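Restriction endonuclease R.BpuJI (Bacillus pumilus, PDB 2VLA) binds its cognate DNA through this N-terminal recognition domain and, as a restriction endonuclease, probably cuts DNA with the rest of the protein. Local coordinates at residues R10-L22 with Y205-L219. Sequence-based numbering, arbitrary orientation.
With nucleotides of chain C; nucleotides of chain B.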
loop_
_atom_site.group_PDB
_atom_site.type_symbol
_atom_site.label_atom_id
_atom_site.label_comp_id
_atom_site.label_asym_id
_atom_site.label_seq_id
_atom_site.Cartn_x
_atom_site.Cartn_y
_atom_site.Cartn_z
ATOM N N ARG A 10 -10.791 -7.821 -6.730
ATOM C CA ARG A 10 -10.005 -7.887 -5.507
ATOM C C ARG A 10 -8.544 -7.634 -5.820
ATOM O O ARG A 10 -7.931 -8.355 -6.620
ATOM C CB ARG A 10 -10.197 -9.252 -4.836
ATOM C CG ARG A 10 -9.447 -9.400 -3.517
ATOM C CD ARG A 10 -9.796 -10.672 -2.802
ATOM N NE ARG A 10 -9.184 -10.728 -1.485
ATOM C CZ ARG A 10 -8.034 -11.330 -1.187
ATOM N NH1 ARG A 10 -7.326 -11.937 -2.107
ATOM N NH2 ARG A 10 -7.599 -11.348 0.074
ATOM N N CYS A 11 -7.994 -6.603 -5.197
ATOM C CA CYS A 11 -6.666 -6.133 -5.497
ATOM C C CYS A 11 -5.915 -5.888 -4.182
ATOM O O CYS A 11 -6.065 -4.855 -3.555
ATOM C CB CYS A 11 -6.733 -4.837 -6.372
ATOM S SG CYS A 11 -5.195 -4.261 -7.002
ATOM N N THR A 12 -5.160 -6.885 -3.759
ATOM C CA THR A 12 -4.650 -6.876 -2.401
ATOM C C THR A 12 -3.367 -6.093 -2.254
ATOM O O THR A 12 -2.665 -5.760 -3.281
ATOM C CB THR A 12 -4.390 -8.300 -1.857
ATOM O OG1 THR A 12 -3.418 -8.950 -2.658
ATOM C CG2 THR A 12 -5.651 -9.117 -1.839
ATOM N N ILE A 13 -3.057 -5.776 -0.981
ATOM C CA ILE A 13 -1.717 -5.483 -0.554
ATOM C C ILE A 13 -1.345 -6.523 0.496
ATOM O O ILE A 13 -2.211 -7.241 1.004
ATOM C CB ILE A 13 -1.566 -4.050 0.009
ATOM C CG1 ILE A 13 -2.400 -3.860 1.295
ATOM C CG2 ILE A 13 -1.975 -2.993 -1.066
ATOM C CD1 ILE A 13 -1.885 -2.761 2.187
ATOM N N ILE A 14 -0.065 -6.611 0.783
ATOM C CA ILE A 14 0.483 -7.536 1.759
ATOM C C ILE A 14 -0.213 -7.340 3.092
ATOM O O ILE A 14 -0.555 -6.223 3.482
ATOM C CB ILE A 14 2.009 -7.344 1.876
ATOM C CG1 ILE A 14 2.699 -8.004 0.653
ATOM C CG2 ILE A 14 2.567 -7.919 3.206
ATOM C CD1 ILE A 14 4.129 -7.645 0.495
ATOM N N ARG A 15 -0.509 -8.461 3.750
ATOM C CA ARG A 15 -1.212 -8.438 5.028
ATOM C C ARG A 15 -0.276 -8.020 6.166
ATOM O O ARG A 15 0.844 -8.478 6.247
ATOM C CB ARG A 15 -1.824 -9.812 5.278
ATOM C CG ARG A 15 -2.753 -9.865 6.503
ATOM C CD ARG A 15 -3.620 -11.128 6.527
ATOM N NE ARG A 15 -4.635 -11.072 5.484
ATOM C CZ ARG A 15 -5.593 -11.957 5.332
ATOM N NH1 ARG A 15 -5.694 -12.992 6.169
ATOM N NH2 ARG A 15 -6.473 -11.825 4.366
ATOM N N GLY A 16 -0.749 -7.098 6.995
ATOM C CA GLY A 16 0.110 -6.474 8.000
ATOM C C GLY A 16 0.577 -7.368 9.137
ATOM O O GLY A 16 -0.050 -8.409 9.429
ATOM N N LYS A 17 1.698 -6.982 9.723
ATOM C CA LYS A 17 2.207 -7.627 10.924
ATOM C C LYS A 17 2.678 -6.654 11.997
ATOM O O LYS A 17 3.005 -7.081 13.100
ATOM C CB LYS A 17 3.364 -8.574 10.595
ATOM C CG LYS A 17 3.074 -9.585 9.505
ATOM C CD LYS A 17 4.322 -10.369 9.165
ATOM C CE LYS A 17 4.220 -11.012 7.815
ATOM N NZ LYS A 17 3.269 -12.175 7.779
ATOM N N ALA A 18 2.719 -5.359 11.697
ATOM C CA ALA A 18 3.429 -4.408 12.552
ATOM C C ALA A 18 2.554 -3.296 13.152
ATOM O O ALA A 18 3.056 -2.446 13.857
ATOM C CB ALA A 18 4.607 -3.784 11.788
ATOM N N LYS A 19 1.264 -3.314 12.881
ATOM C CA LYS A 19 0.377 -2.225 13.348
ATOM C C LYS A 19 0.269 -2.166 14.882
ATOM O O LYS A 19 0.477 -1.109 15.475
ATOM C CB LYS A 19 -1.019 -2.362 12.729
ATOM C CG LYS A 19 -1.930 -1.168 12.965
ATOM C CD LYS A 19 -1.454 0.015 12.125
ATOM C CE LYS A 19 -2.438 1.188 12.096
ATOM N NZ LYS A 19 -2.576 1.812 13.434
ATOM N N ASN A 20 -0.089 -3.277 15.498
ATOM C CA ASN A 20 -0.311 -3.307 16.959
ATOM C C ASN A 20 0.895 -2.827 17.749
ATOM O O ASN A 20 0.743 -2.205 18.805
ATOM C CB ASN A 20 -0.662 -4.728 17.420
ATOM C CG ASN A 20 -2.091 -5.114 17.114
ATOM O OD1 ASN A 20 -2.921 -4.264 16.792
ATOM N ND2 ASN A 20 -2.411 -6.432 17.276
ATOM N N MET A 21 2.091 -3.179 17.282
ATOM C CA MET A 21 3.332 -2.850 17.977
ATOM C C MET A 21 4.247 -1.942 17.167
ATOM O O MET A 21 5.461 -1.978 17.322
ATOM C CB MET A 21 4.090 -4.139 18.329
ATOM C CG MET A 21 3.347 -5.030 19.299
ATOM S SD MET A 21 4.440 -6.138 20.153
ATOM C CE MET A 21 5.633 -4.925 20.769
ATOM N N LEU A 22 3.651 -1.104 16.329
ATOM C CA LEU A 22 4.416 -0.333 15.340
ATOM C C LEU A 22 5.508 0.531 15.997
ATOM O O LEU A 22 6.629 0.626 15.504
ATOM C CB LEU A 22 3.480 0.556 14.534
ATOM C CG LEU A 22 4.118 1.269 13.325
ATOM C CD1 LEU A 22 4.756 0.261 12.349
ATOM C CD2 LEU A 22 3.076 2.116 12.607
ATOM N N TYR A 205 -10.857 -11.586 4.213
ATOM C CA TYR A 205 -10.528 -11.816 2.812
ATOM C C TYR A 205 -10.958 -10.625 1.999
ATOM O O TYR A 205 -10.198 -10.138 1.151
ATOM C CB TYR A 205 -11.232 -13.069 2.324
ATOM C CG TYR A 205 -10.900 -13.428 0.904
ATOM C CD1 TYR A 205 -9.712 -14.073 0.595
ATOM C CD2 TYR A 205 -11.763 -13.112 -0.134
ATOM C CE1 TYR A 205 -9.391 -14.404 -0.699
ATOM C CE2 TYR A 205 -11.438 -13.428 -1.463
ATOM C CZ TYR A 205 -10.240 -14.080 -1.726
ATOM O OH TYR A 205 -9.879 -14.407 -3.016
ATOM N N SER A 206 -12.140 -10.119 2.281
ATOM C CA SER A 206 -12.735 -9.065 1.513
ATOM C C SER A 206 -12.194 -7.683 1.839
ATOM O O SER A 206 -12.110 -6.814 0.944
ATOM C CB SER A 206 -14.242 -9.054 1.739
ATOM O OG SER A 206 -14.812 -10.285 1.406
ATOM N N MET A 207 -11.849 -7.454 3.103
ATOM C CA MET A 207 -11.667 -6.104 3.596
ATOM C C MET A 207 -10.319 -5.800 4.263
ATOM O O MET A 207 -9.950 -4.631 4.364
ATOM C CB MET A 207 -12.798 -5.729 4.549
ATOM C CG MET A 207 -14.099 -5.351 3.849
ATOM S SD MET A 207 -13.970 -3.849 2.889
ATOM C CE MET A 207 -13.733 -2.648 4.209
ATOM N N GLN A 208 -9.541 -6.800 4.640
ATOM C CA GLN A 208 -8.405 -6.479 5.476
ATOM C C GLN A 208 -7.409 -5.594 4.699
ATOM O O GLN A 208 -6.848 -4.667 5.238
ATOM C CB GLN A 208 -7.708 -7.723 6.030
ATOM C CG GLN A 208 -6.546 -7.348 6.946
ATOM C CD GLN A 208 -6.015 -8.480 7.771
ATOM O OE1 GLN A 208 -6.570 -9.581 7.767
ATOM N NE2 GLN A 208 -4.933 -8.216 8.494
ATOM N N HIS A 209 -7.210 -5.900 3.420
ATOM C CA HIS A 209 -6.254 -5.127 2.602
ATOM C C HIS A 209 -6.776 -3.713 2.276
ATOM O O HIS A 209 -5.990 -2.807 2.010
ATOM C CB HIS A 209 -5.905 -5.861 1.285
ATOM C CG HIS A 209 -7.092 -6.206 0.465
ATOM N ND1 HIS A 209 -7.938 -7.238 0.794
ATOM C CD2 HIS A 209 -7.595 -5.644 -0.667
ATOM C CE1 HIS A 209 -8.927 -7.278 -0.072
ATOM N NE2 HIS A 209 -8.717 -6.342 -0.993
ATOM N N ILE A 210 -8.081 -3.543 2.316
ATOM C CA ILE A 210 -8.687 -2.269 2.122
ATOM C C ILE A 210 -8.566 -1.413 3.365
ATOM O O ILE A 210 -8.110 -0.276 3.313
ATOM C CB ILE A 210 -10.138 -2.419 1.638
ATOM C CG1 ILE A 210 -10.142 -3.119 0.275
ATOM C CG2 ILE A 210 -10.839 -1.100 1.616
ATOM C CD1 ILE A 210 -11.510 -3.432 -0.309
ATOM N N ARG A 211 -8.948 -1.980 4.507
ATOM C CA ARG A 211 -8.745 -1.314 5.773
ATOM C C ARG A 211 -7.276 -0.925 5.960
ATOM O O ARG A 211 -6.971 0.165 6.412
ATOM C CB ARG A 211 -9.199 -2.224 6.933
ATOM C CG ARG A 211 -8.780 -1.713 8.298
ATOM C CD ARG A 211 -9.303 -0.297 8.557
ATOM N NE ARG A 211 -8.814 0.250 9.823
ATOM C CZ ARG A 211 -9.508 0.258 10.954
ATOM N NH1 ARG A 211 -10.717 -0.274 10.989
ATOM N NH2 ARG A 211 -8.987 0.789 12.050
ATOM N N GLU A 212 -6.376 -1.841 5.659
ATOM C CA GLU A 212 -4.966 -1.599 5.928
ATOM C C GLU A 212 -4.329 -0.531 5.021
ATOM O O GLU A 212 -3.538 0.240 5.463
ATOM C CB GLU A 212 -4.179 -2.886 5.933
ATOM C CG GLU A 212 -4.548 -3.710 7.191
ATOM C CD GLU A 212 -3.788 -4.998 7.388
ATOM O OE1 GLU A 212 -3.126 -5.493 6.475
ATOM O OE2 GLU A 212 -3.890 -5.549 8.525
ATOM N N GLN A 213 -4.795 -0.436 3.792
ATOM C CA GLN A 213 -4.415 0.692 2.967
ATOM C C GLN A 213 -4.830 1.995 3.661
ATOM O O GLN A 213 -4.024 2.943 3.792
ATOM C CB GLN A 213 -5.030 0.561 1.559
ATOM C CG GLN A 213 -4.299 -0.452 0.691
ATOM C CD GLN A 213 -4.949 -0.642 -0.651
ATOM O OE1 GLN A 213 -4.597 0.054 -1.630
ATOM N NE2 GLN A 213 -5.861 -1.575 -0.745
ATOM N N LEU A 214 -6.082 2.070 4.125
ATOM C CA LEU A 214 -6.510 3.242 4.817
ATOM C C LEU A 214 -5.661 3.487 6.089
ATOM O O LEU A 214 -5.365 4.607 6.423
ATOM C CB LEU A 214 -8.014 3.187 5.141
ATOM C CG LEU A 214 -8.909 3.206 3.915
ATOM C CD1 LEU A 214 -10.334 2.915 4.280
ATOM C CD2 LEU A 214 -8.817 4.526 3.239
ATOM N N ASN A 215 -5.320 2.408 6.820
ATOM C CA ASN A 215 -4.437 2.551 7.977
ATOM C C ASN A 215 -3.144 3.286 7.657
ATOM O O ASN A 215 -2.635 4.036 8.482
ATOM C CB ASN A 215 -4.074 1.160 8.563
ATOM C CG ASN A 215 -5.179 0.526 9.382
ATOM O OD1 ASN A 215 -6.183 1.156 9.712
ATOM N ND2 ASN A 215 -4.977 -0.743 9.707
ATOM N N TYR A 216 -2.550 3.002 6.505
ATOM C CA TYR A 216 -1.283 3.642 6.176
ATOM C C TYR A 216 -1.480 5.132 5.900
ATOM O O TYR A 216 -0.647 5.926 6.247
ATOM C CB TYR A 216 -0.544 2.892 5.020
ATOM C CG TYR A 216 -0.206 1.479 5.441
ATOM C CD1 TYR A 216 0.441 1.241 6.637
ATOM C CD2 TYR A 216 -0.626 0.392 4.699
ATOM C CE1 TYR A 216 0.673 -0.037 7.086
ATOM C CE2 TYR A 216 -0.406 -0.899 5.151
ATOM C CZ TYR A 216 0.250 -1.097 6.358
ATOM O OH TYR A 216 0.428 -2.392 6.870
ATOM N N LEU A 217 -2.611 5.489 5.327
ATOM C CA LEU A 217 -2.936 6.882 5.138
ATOM C C LEU A 217 -3.236 7.582 6.493
ATOM O O LEU A 217 -2.992 8.786 6.649
ATOM C CB LEU A 217 -4.119 7.009 4.172
ATOM C CG LEU A 217 -4.287 8.284 3.370
ATOM C CD1 LEU A 217 -3.055 8.561 2.509
ATOM C CD2 LEU A 217 -5.549 8.201 2.511
ATOM N N GLU A 218 -3.734 6.818 7.467
ATOM C CA GLU A 218 -3.949 7.340 8.792
ATOM C C GLU A 218 -2.624 7.499 9.557
ATOM O O GLU A 218 -2.414 8.504 10.250
ATOM C CB GLU A 218 -4.893 6.425 9.569
ATOM C CG GLU A 218 -5.320 6.980 10.930
ATOM C CD GLU A 218 -6.280 6.060 11.650
ATOM O OE1 GLU A 218 -5.858 4.932 12.008
ATOM O OE2 GLU A 218 -7.453 6.472 11.848
ATOM N N LEU A 219 -1.722 6.531 9.398
ATOM C CA LEU A 219 -0.394 6.640 9.980
ATOM C C LEU A 219 0.422 7.795 9.403
ATOM O O LEU A 219 1.296 8.318 10.064
ATOM C CB LEU A 219 0.366 5.318 9.823
ATOM C CG LEU A 219 -0.086 4.185 10.754
ATOM C CD1 LEU A 219 0.418 2.873 10.261
ATOM C CD2 LEU A 219 0.394 4.462 12.165
ATOM P P DA C 4 -0.813 -6.391 13.142
ATOM O OP1 DA C 4 -0.869 -5.691 14.375
ATOM O OP2 DA C 4 -0.373 -5.731 11.887
ATOM O "O5'" DA C 4 -0.100 -7.757 13.301
ATOM C "C5'" DA C 4 -0.208 -8.441 14.577
ATOM C "C4'" DA C 4 -0.163 -9.931 14.352
ATOM O "O4'" DA C 4 -1.401 -10.407 13.771
ATOM C "C3'" DA C 4 0.947 -10.408 13.398
ATOM O "O3'" DA C 4 1.443 -11.643 13.882
ATOM C "C2'" DA C 4 0.185 -10.611 12.102
ATOM C "C1'" DA C 4 -1.118 -11.192 12.613
ATOM N N9 DA C 4 -2.234 -11.111 11.710
ATOM C C8 DA C 4 -2.509 -10.117 10.791
ATOM N N7 DA C 4 -3.626 -10.304 10.140
ATOM C C5 DA C 4 -4.143 -11.490 10.641
ATOM C C6 DA C 4 -5.285 -12.225 10.354
ATOM N N6 DA C 4 -6.232 -11.904 9.476
ATOM N N1 DA C 4 -5.482 -13.368 11.084
ATOM C C2 DA C 4 -4.544 -13.737 11.995
ATOM N N3 DA C 4 -3.449 -13.124 12.358
ATOM C C4 DA C 4 -3.284 -11.984 11.613
ATOM P P DC C 3 -6.192 -2.800 12.888
ATOM O OP1 DC C 3 -5.471 -1.784 13.691
ATOM O OP2 DC C 3 -6.567 -2.549 11.498
ATOM O "O5'" DC C 3 -5.339 -4.151 12.878
ATOM C "C5'" DC C 3 -4.785 -4.653 14.085
ATOM C "C4'" DC C 3 -4.263 -6.051 13.887
ATOM O "O4'" DC C 3 -5.360 -6.967 13.716
ATOM C "C3'" DC C 3 -3.419 -6.216 12.628
ATOM O "O3'" DC C 3 -2.263 -7.001 12.845
ATOM C "C2'" DC C 3 -4.364 -6.941 11.672
ATOM C "C1'" DC C 3 -5.016 -7.853 12.677
ATOM N N1 DC C 3 -6.195 -8.551 12.223
ATOM C C2 DC C 3 -6.476 -9.845 12.707
ATOM O O2 DC C 3 -5.743 -10.369 13.594
ATOM N N3 DC C 3 -7.570 -10.471 12.233
ATOM C C4 DC C 3 -8.347 -9.890 11.325
ATOM N N4 DC C 3 -9.416 -10.548 10.902
ATOM C C5 DC C 3 -8.053 -8.602 10.817
ATOM C C6 DC C 3 -6.965 -7.994 11.256
ATOM P P DC B 7 -4.723 -14.849 -1.671
ATOM O OP1 DC B 7 -5.461 -15.593 -2.706
ATOM O OP2 DC B 7 -4.825 -13.378 -1.654
ATOM O "O5'" DC B 7 -5.109 -15.353 -0.201
ATOM C "C5'" DC B 7 -5.160 -16.748 0.082
ATOM C "C4'" DC B 7 -5.416 -16.984 1.564
ATOM O "O4'" DC B 7 -4.248 -16.575 2.340
ATOM C "C3'" DC B 7 -6.576 -16.184 2.168
ATOM O "O3'" DC B 7 -7.296 -17.022 3.048
ATOM C "C2'" DC B 7 -5.890 -15.109 2.990
ATOM C "C1'" DC B 7 -4.704 -15.877 3.489
ATOM N N1 DC B 7 -3.554 -15.124 4.022
ATOM C C2 DC B 7 -2.831 -15.680 5.070
ATOM O O2 DC B 7 -3.231 -16.741 5.567
ATOM N N3 DC B 7 -1.749 -15.032 5.547
ATOM C C4 DC B 7 -1.342 -13.910 4.941
ATOM N N4 DC B 7 -0.266 -13.290 5.406
ATOM C C5 DC B 7 -2.065 -13.338 3.863
ATOM C C6 DC B 7 -3.153 -13.964 3.441
HETATM O O HOH W 1 -9.589 -4.938 -3.435
HETATM O O HOH W 2 -7.335 -2.471 -3.127
HETATM O O HOH W 3 -3.642 -6.375 3.877
HETATM O O HOH W 4 -0.843 -4.243 5.390
HETATM O O HOH W 5 -7.424 -9.298 2.657
HETATM O O HOH W 6 -3.281 4.360 12.460
#
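With CG anti to the backbone N (chi1 -178°) and the chain extended as far as NE, Arg10 lays its guanidinium flat on the Tyr205 ring, planes 5° apart, in a cation-pi stack with CZ 3.6 Å from the ring centroid. NE and NH2 grip Tyr205 O side-on, NE at 2.9 Å, while NH1 makes a nearly straight hydrogen bond to OP2 of DC7 of chain B. Tyr205 O would probably lose two side-chain donors if an alanine stood here, one ring face its guanidinium and the phosphate a charged partner. Next along the loop, Thr12 CG2 sits over the His209 ring, 3.9 Å from its centroid, and Ile13 CD1 packs on Gln213 CG and against the edge of the Tyr216 ring. Gly16 N donates to Glu212 OE1 (2.9 Å), and Glu212 OE2 takes an N-H of Gln208. The extended Gln208 reads DA4 of chain C with both amide ends, OE1 accepting from N6 (2.9 Å) and NE2 donating to N7 (3.0 Å). Its OE1 lies over one face of the Arg15 guanidinium, DC7 of chain B over the other, while Arg15 NH1 hydrogen-bonds a guanine O6. Segment 10-22 and helix 203-219 thus form one DNA-reading surface, in which Glu212 probably fixes the Gln208 amide for adenine.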